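Local coordinates for Spermidine/putrescine ABC transporter, periplasmic binding protein (Treponema pallidum, PDB 2V84) that probably binds polyamines such as spermidine and putrescine as the periplasmic receptor of an ABC transporter, at residues 167-172 with 223-228; 245-248 with 252-255; 175-180 with 193-198. All blocks are in the same frame, centred on the assembly; numbering follows the deposited sequence.

Contact 1 (167-172 with 223-228); sequences REVMGA and VAHGFA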
loop_
_atom_site.group_PDB
_atom_site.type_symbol
_atom_site.label_atom_id
_atom_site.label_comp_id
_atom_site.label_asym_id
_atom_site.label_seq_id
_atom_site.Cartn_x
_atom_site.Cartn_y
_atom_site.Cartn_z
ATOM N N ARG A 167 -11.111 1.562 -2.592
ATOM C CA ARG A 167 -10.997 1.107 -1.201
ATOM C C ARG A 167 -10.361 2.169 -0.295
ATOM O O ARG A 167 -10.745 2.283 0.870
ATOM C CB ARG A 167 -10.307 -0.261 -1.090
ATOM C CG ARG A 167 -11.014 -1.359 -1.839
ATOM C CD ARG A 167 -12.382 -1.741 -1.225
ATOM N NE ARG A 167 -12.371 -1.812 0.243
ATOM C CZ ARG A 167 -12.083 -2.901 0.957
ATOM N NH1 ARG A 167 -11.749 -4.036 0.364
ATOM N NH2 ARG A 167 -12.106 -2.845 2.287
ATOM N N GLU A 168 -9.420 2.942 -0.838
ATOM C CA GLU A 168 -8.817 4.070 -0.096
ATOM C C GLU A 168 -9.803 5.185 0.197
ATOM O O GLU A 168 -9.873 5.676 1.328
ATOM C CB GLU A 168 -7.610 4.678 -0.837
ATOM C CG GLU A 168 -6.319 3.839 -0.851
ATOM C CD GLU A 168 -5.738 3.459 0.514
ATOM O OE1 GLU A 168 -6.173 3.921 1.588
ATOM O OE2 GLU A 168 -4.820 2.638 0.508
ATOM N N VAL A 169 -10.551 5.606 -0.824
ATOM C CA VAL A 169 -11.465 6.737 -0.664
ATOM C C VAL A 169 -12.708 6.358 0.147
ATOM O O VAL A 169 -13.043 7.033 1.127
ATOM C CB VAL A 169 -11.774 7.422 -2.022
ATOM C CG1 VAL A 169 -12.742 8.598 -1.855
ATOM C CG2 VAL A 169 -10.449 7.960 -2.609
ATOM N N MET A 170 -13.349 5.254 -0.228
ATOM C CA MET A 170 -14.458 4.723 0.579
ATOM C C MET A 170 -14.005 4.433 2.010
ATOM O O MET A 170 -14.734 4.714 2.981
ATOM C CB MET A 170 -15.081 3.469 -0.056
ATOM C CG MET A 170 -15.935 3.728 -1.305
ATOM S SD MET A 170 -17.306 4.904 -1.071
ATOM C CE MET A 170 -18.476 3.789 -0.294
ATOM N N GLY A 171 -12.799 3.882 2.139
ATOM C CA GLY A 171 -12.228 3.548 3.443
ATOM C C GLY A 171 -12.062 4.762 4.335
ATOM O O GLY A 171 -12.444 4.738 5.505
ATOM N N ALA A 172 -11.500 5.828 3.778
ATOM C CA ALA A 172 -11.358 7.095 4.510
ATOM C C ALA A 172 -12.700 7.661 4.952
ATOM O O ALA A 172 -12.820 8.174 6.062
ATOM C CB ALA A 172 -10.627 8.087 3.672
ATOM N N VAL A 223 -3.297 20.386 -0.769
ATOM C CA VAL A 223 -3.582 19.264 0.110
ATOM C C VAL A 223 -3.854 18.100 -0.829
ATOM O O VAL A 223 -4.636 18.220 -1.763
ATOM C CB VAL A 223 -4.836 19.477 0.971
ATOM C CG1 VAL A 223 -5.090 18.236 1.816
ATOM C CG2 VAL A 223 -4.700 20.682 1.882
ATOM N N ALA A 224 -3.202 16.970 -0.591
ATOM C CA ALA A 224 -3.488 15.798 -1.423
ATOM C C ALA A 224 -3.422 14.513 -0.645
ATOM O O ALA A 224 -2.617 14.362 0.254
ATOM C CB ALA A 224 -2.540 15.739 -2.639
ATOM N N HIS A 225 -4.296 13.578 -1.022
ATOM C CA HIS A 225 -4.309 12.220 -0.491
ATOM C C HIS A 225 -3.263 11.383 -1.253
ATOM O O HIS A 225 -3.199 11.448 -2.487
ATOM C CB HIS A 225 -5.716 11.684 -0.763
ATOM C CG HIS A 225 -6.008 10.335 -0.195
ATOM N ND1 HIS A 225 -7.006 9.545 -0.710
ATOM C CD2 HIS A 225 -5.466 9.639 0.833
ATOM C CE1 HIS A 225 -7.082 8.420 -0.020
ATOM N NE2 HIS A 225 -6.156 8.449 0.924
ATOM N N GLY A 226 -2.431 10.621 -0.542
ATOM C CA GLY A 226 -1.441 9.802 -1.243
ATOM C C GLY A 226 -0.363 9.197 -0.373
ATOM O O GLY A 226 -0.467 9.211 0.840
ATOM N N PHE A 227 0.664 8.646 -1.013
ATOM C CA PHE A 227 1.753 8.019 -0.286
ATOM C C PHE A 227 2.896 8.972 -0.030
ATOM O O PHE A 227 3.337 9.708 -0.905
ATOM C CB PHE A 227 2.246 6.761 -0.994
ATOM C CG PHE A 227 1.169 5.743 -1.220
ATOM C CD1 PHE A 227 0.537 5.126 -0.157
ATOM C CD2 PHE A 227 0.809 5.385 -2.510
ATOM C CE1 PHE A 227 -0.470 4.168 -0.369
ATOM C CE2 PHE A 227 -0.171 4.436 -2.737
ATOM C CZ PHE A 227 -0.819 3.833 -1.673
ATOM N N ALA A 228 3.370 8.940 1.203
ATOM C CA ALA A 228 4.457 9.802 1.665
ATOM C C ALA A 228 5.686 9.701 0.766
ATOM O O ALA A 228 6.297 10.721 0.413
ATOM C CB ALA A 228 4.817 9.430 3.092
HETATM O O HOH W 1 -6.412 6.303 2.728
#
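The imidazole of His-225 points from strand 223-226 at the first turns of helix 166-176, and the closer-packed part of the contact lies at its CE1 corner. There CE1 comes within 3.9 Å of Glu-168 CB, which approaches the ring obliquely, while Val-169 CG2 meets the ring edge near its plane, 4.2 Å from ND1. With CG anti to the backbone N (chi1 -175°), the histidine extends straight across the gap between sheet and helix. At the next ring atom, NE2, the packing gives way to water: one molecule lies in the ring plane, 2.8 Å from His-225 NE2, and donates a hydrogen bond to Glu-168 OE1 at 2.7 Å. It thus spans a 4.6 Å separation between OE1 and NE2. This is a helix laid against the mixed sheet of a periplasmic solute-binding protein, at the predicted spermidine site to which Arg-167 and Glu-168 belong. The bend of Glu-168 at chi2 (-58°) brings OE1 round to the water; OE2 forms a salt bridge with Lys-323 NZ, and a bound MES molecule, probably from the crystallisation liquor, lies about 4 Å from the side chain. The other ring nitrogen, His-225 ND1, is held by a hydrogen bond with Met-163 N, which fixes the ring's rotation, and Trp-148 stacks edge-to-face with the imidazole.

Contact 2 (245-248 with 252-255); sequences FFIP and ASPV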
loop_
_atom_site.group_PDB
_atom_site.type_symbol
_atom_site.label_atom_id
_atom_site.label_comp_id
_atom_site.label_asym_id
_atom_site.label_seq_id
_atom_site.Cartn_x
_atom_site.Cartn_y
_atom_site.Cartn_z
ATOM N N PHE A 245 2.998 15.737 6.200
ATOM C CA PHE A 245 2.355 14.513 5.800
ATOM C C PHE A 245 1.915 13.852 7.082
ATOM O O PHE A 245 2.712 13.755 8.023
ATOM C CB PHE A 245 3.314 13.574 5.034
ATOM C CG PHE A 245 2.705 12.257 4.734
ATOM C CD1 PHE A 245 1.944 12.076 3.584
ATOM C CD2 PHE A 245 2.798 11.217 5.652
ATOM C CE1 PHE A 245 1.301 10.879 3.372
ATOM C CE2 PHE A 245 2.184 10.018 5.421
ATOM C CZ PHE A 245 1.423 9.848 4.284
ATOM N N PHE A 246 0.666 13.399 7.119
ATOM C CA PHE A 246 0.132 12.668 8.269
ATOM C C PHE A 246 -0.880 11.641 7.823
ATOM O O PHE A 246 -1.568 11.820 6.825
ATOM C CB PHE A 246 -0.543 13.619 9.283
ATOM C CG PHE A 246 -1.524 14.568 8.662
ATOM C CD1 PHE A 246 -1.096 15.784 8.137
ATOM C CD2 PHE A 246 -2.876 14.272 8.631
ATOM C CE1 PHE A 246 -2.001 16.671 7.543
ATOM C CE2 PHE A 246 -3.782 15.139 8.049
ATOM C CZ PHE A 246 -3.343 16.352 7.497
ATOM N N ILE A 247 -0.975 10.562 8.585
ATOM C CA ILE A 247 -2.084 9.630 8.461
ATOM C C ILE A 247 -3.005 10.025 9.614
ATOM O O ILE A 247 -2.561 10.022 10.759
ATOM C CB ILE A 247 -1.595 8.169 8.623
ATOM C CG1 ILE A 247 -0.543 7.837 7.559
ATOM C CG2 ILE A 247 -2.788 7.184 8.629
ATOM C CD1 ILE A 247 0.565 6.885 8.024
ATOM N N PRO A 248 -4.277 10.402 9.327
ATOM C CA PRO A 248 -5.175 10.850 10.378
ATOM C C PRO A 248 -5.280 9.840 11.530
ATOM O O PRO A 248 -5.488 8.646 11.286
ATOM C CB PRO A 248 -6.508 10.999 9.640
ATOM C CG PRO A 248 -6.076 11.384 8.249
ATOM C CD PRO A 248 -4.902 10.497 7.992
ATOM N N ALA A 252 -9.911 5.240 12.556
ATOM C CA ALA A 252 -9.214 4.034 12.109
ATOM C C ALA A 252 -8.999 4.072 10.601
ATOM O O ALA A 252 -9.661 3.378 9.849
ATOM C CB ALA A 252 -9.985 2.770 12.529
ATOM N N SER A 253 -8.073 4.924 10.168
ATOM C CA SER A 253 -7.782 5.114 8.746
ATOM C C SER A 253 -7.340 3.817 8.076
ATOM O O SER A 253 -6.693 2.989 8.713
ATOM C CB SER A 253 -6.678 6.150 8.569
ATOM O OG SER A 253 -6.996 7.334 9.263
ATOM N N PRO A 254 -7.655 3.661 6.775
ATOM C CA PRO A 254 -7.236 2.458 6.062
ATOM C C PRO A 254 -5.716 2.268 6.001
ATOM O O PRO A 254 -4.949 3.199 5.692
ATOM C CB PRO A 254 -7.805 2.626 4.651
ATOM C CG PRO A 254 -8.550 3.897 4.613
ATOM C CD PRO A 254 -8.402 4.613 5.929
ATOM N N VAL A 255 -5.304 1.031 6.265
ATOM C CA VAL A 255 -3.913 0.600 6.271
ATOM C C VAL A 255 -3.792 -0.553 5.247
ATOM O O VAL A 255 -4.753 -1.264 5.002
ATOM C CB VAL A 255 -3.491 0.178 7.728
ATOM C CG1 VAL A 255 -2.102 -0.421 7.781
ATOM C CG2 VAL A 255 -3.551 1.380 8.676
#
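Ser-253 meets both Ile-247 and Pro-248 across the short connection between strands 243-246 and 254-260. It follows Ala-252, whose methyl is directed away from the opposite segment, and it turns its own CB toward that segment. Its hydroxyl OG donates a hydrogen bond of 2.8 Å to Pro-248 O. The approach is bent, with a C=O...OG angle of 132°, and the donor is tilted 24° from the carbonyl plane. OG also lies beside the proline ring, 3.7 Å from Pro-248 CB, while the methylene carbon, Ser-253 CB, packs 4.0 Å from Ile-247 CG2. Holding OG beside the backbone N and anti to the carbonyl carbon (chi1 -53°) aims the hydroxyl at the proline carbonyl and leaves CB to meet the isoleucine methyl. Strands 243-246 and 254-260 both pair antiparallel with 125-137 in the mixed sheet of this solute-binding fold, so the serine bond joins the loop just past one strand to the residue just before the other. Trp-148, whose NE1 is a second partner of Ser-253 OG, also touches Pro-248. The Ser-253 side chain lies about 7 Å from that of Glu-168, a residue of the predicted spermidine site. At Pro-254 the chain enters the strand, and at Val-255 backbone hydrogen bonds link it to Thr-321 of strand 321-322 and to Lys-323 just beyond.

Contact 3 (175-180 with 193-198); sequences ASLGYN and AILVTD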
loop_
_atom_site.group_PDB
_atom_site.type_symbol
_atom_site.label_atom_id
_atom_site.label_comp_id
_atom_site.label_asym_id
_atom_site.label_seq_id
_atom_site.Cartn_x
_atom_site.Cartn_y
_atom_site.Cartn_z
ATOM N N ALA A 175 -14.047 5.266 7.719
ATOM C CA ALA A 175 -13.274 5.589 8.910
ATOM C C ALA A 175 -13.799 6.861 9.592
ATOM O O ALA A 175 -14.146 6.832 10.771
ATOM C CB ALA A 175 -11.797 5.713 8.571
ATOM N N SER A 176 -13.881 7.957 8.838
ATOM C CA SER A 176 -14.420 9.226 9.349
ATOM C C SER A 176 -15.781 9.084 10.014
ATOM O O SER A 176 -16.020 9.699 11.049
ATOM C CB SER A 176 -14.537 10.262 8.234
ATOM O OG SER A 176 -13.271 10.530 7.684
ATOM N N LEU A 177 -16.660 8.280 9.417
ATOM C CA LEU A 177 -18.005 8.016 9.964
ATOM C C LEU A 177 -18.051 6.951 11.069
ATOM O O LEU A 177 -19.146 6.528 11.481
ATOM C CB LEU A 177 -18.964 7.619 8.837
ATOM C CG LEU A 177 -19.215 8.703 7.782
ATOM C CD1 LEU A 177 -19.733 8.098 6.487
ATOM C CD2 LEU A 177 -20.163 9.764 8.324
ATOM N N GLY A 178 -16.879 6.510 11.535
ATOM C CA GLY A 178 -16.796 5.551 12.637
ATOM C C GLY A 178 -17.166 4.139 12.227
ATOM O O GLY A 178 -17.466 3.277 13.069
ATOM N N TYR A 179 -17.142 3.896 10.922
ATOM C CA TYR A 179 -17.470 2.583 10.384
ATOM C C TYR A 179 -16.223 1.809 9.951
ATOM O O TYR A 179 -15.183 2.396 9.640
ATOM C CB TYR A 179 -18.442 2.730 9.217
ATOM C CG TYR A 179 -19.752 3.408 9.577
ATOM C CD1 TYR A 179 -20.375 3.165 10.808
ATOM C CD2 TYR A 179 -20.388 4.260 8.677
ATOM C CE1 TYR A 179 -21.575 3.772 11.143
ATOM C CE2 TYR A 179 -21.595 4.871 8.998
ATOM C CZ TYR A 179 -22.187 4.615 10.233
ATOM O OH TYR A 179 -23.389 5.200 10.563
ATOM N N ASN A 180 -16.325 0.484 9.937
ATOM C CA ASN A 180 -15.188 -0.327 9.539
ATOM C C ASN A 180 -14.834 -0.085 8.074
ATOM O O ASN A 180 -15.725 -0.134 7.215
ATOM C CB ASN A 180 -15.466 -1.816 9.777
ATOM C CG ASN A 180 -14.195 -2.619 9.831
ATOM O OD1 ASN A 180 -13.649 -3.012 8.804
ATOM N ND2 ASN A 180 -13.689 -2.831 11.040
ATOM N N ALA A 193 -20.642 6.971 0.680
ATOM C CA ALA A 193 -20.763 7.500 -0.687
ATOM C C ALA A 193 -21.271 8.940 -0.726
ATOM O O ALA A 193 -20.783 9.755 -1.519
ATOM C CB ALA A 193 -21.654 6.616 -1.514
ATOM N N ILE A 194 -22.264 9.240 0.111
ATOM C CA ILE A 194 -22.813 10.594 0.193
ATOM C C ILE A 194 -21.758 11.559 0.740
ATOM O O ILE A 194 -21.637 12.686 0.255
ATOM C CB ILE A 194 -24.093 10.660 1.057
ATOM C CG1 ILE A 194 -25.249 9.949 0.336
ATOM C CG2 ILE A 194 -24.461 12.121 1.351
ATOM C CD1 ILE A 194 -26.469 9.607 1.221
ATOM N N LEU A 195 -21.008 11.114 1.748
ATOM C CA LEU A 195 -19.902 11.928 2.273
ATOM C C LEU A 195 -18.895 12.317 1.178
ATOM O O LEU A 195 -18.558 13.495 1.024
ATOM C CB LEU A 195 -19.203 11.208 3.434
ATOM C CG LEU A 195 -18.209 12.012 4.279
ATOM C CD1 LEU A 195 -18.898 13.217 4.961
ATOM C CD2 LEU A 195 -17.525 11.143 5.292
ATOM N N VAL A 196 -18.409 11.331 0.418
ATOM C CA VAL A 196 -17.446 11.609 -0.666
ATOM C C VAL A 196 -18.079 12.487 -1.745
ATOM O O VAL A 196 -17.500 13.488 -2.146
ATOM C CB VAL A 196 -16.881 10.315 -1.334
ATOM C CG1 VAL A 196 -15.835 10.671 -2.366
ATOM C CG2 VAL A 196 -16.297 9.360 -0.303
ATOM N N THR A 197 -19.266 12.097 -2.220
ATOM C CA THR A 197 -19.924 12.820 -3.313
ATOM C C THR A 197 -20.319 14.239 -2.940
ATOM O O THR A 197 -20.012 15.179 -3.668
ATOM C CB THR A 197 -21.156 12.058 -3.816
ATOM O OG1 THR A 197 -20.735 10.757 -4.202
ATOM C CG2 THR A 197 -21.785 12.744 -5.005
ATOM N N ASP A 198 -20.992 14.380 -1.804
ATOM C CA ASP A 198 -21.551 15.662 -1.417
ATOM C C ASP A 198 -20.630 16.573 -0.644
ATOM O O ASP A 198 -20.831 17.789 -0.665
ATOM C CB ASP A 198 -22.861 15.474 -0.636
ATOM C CG ASP A 198 -24.019 15.070 -1.525
ATOM O OD1 ASP A 198 -23.912 15.237 -2.768
ATOM O OD2 ASP A 198 -25.036 14.592 -0.969
#
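A Schellman motif closes helix 166-176, and the leucine at its end packs on the neighbouring helix 186-200. Leu-177 is the first residue to leave helical geometry, and Gly-178, at positive phi, is the C-prime residue. The motif's two backbone bonds run from Tyr-179 N to Leu-174 O and from Gly-178 N to Ala-175 O, the latter 2.9 Å long. Across the gap, Leu-177 and Leu-195 reach toward each other tip to tip. One methyl, Leu-195 CD2, does the touching: it lies 3.9 Å from Leu-177 CG and equally near CD1 of the same residue. Leu-195 holds CG anti to its amide nitrogen (chi1 -168°), which sends this branch out from its helix to the end of the other. The same methyl reaches Ser-176 CB more loosely, at 4.3 Å, while the serine hydroxyl turns back to its own helix and is hydrogen-bonded to Ala-172 O. Trp-200 borders both Ser-176 and Leu-195. The contact is apolar packing near the protein surface, joining two helices that follow one another in the chain. Beyond Gly-178, the Tyr-179 ring has Leu-177 O 3.5 Å above its centre, and its OH is hydrogen-bonded to Gln-191 OE1. In helix 186-200, where a wider pi-type turn covers 195-198, Ala-193 O accepts from both Thr-197 N and Thr-197 OG1, each 2.9 Å away and reaching it from opposite faces of the carbonyl plane.

All three contacts lie on the same side of the chain's centre. Contacts 1 and 2 are buried, their centres about 8 Å apart, and reach the same mixed sheet; Pro-254 CG packs 3.6 Å from Ala-172 N. Contact 3 is nearer the surface, its centre about 13 Å from that of contact 1 and about 14 Å from that of contact 2. It shares helix 166-176 with contact 1 and is nested within the chain loop which that contact closes; contact 2 follows both in sequence. Val-169 CG1 meets Val-196 CG1 at 3.8 Å, continuing the packing outward. Helix 166-176 thus lies between the sheet and helix 186-200, with the predicted spermidine-site residues at and just before its start.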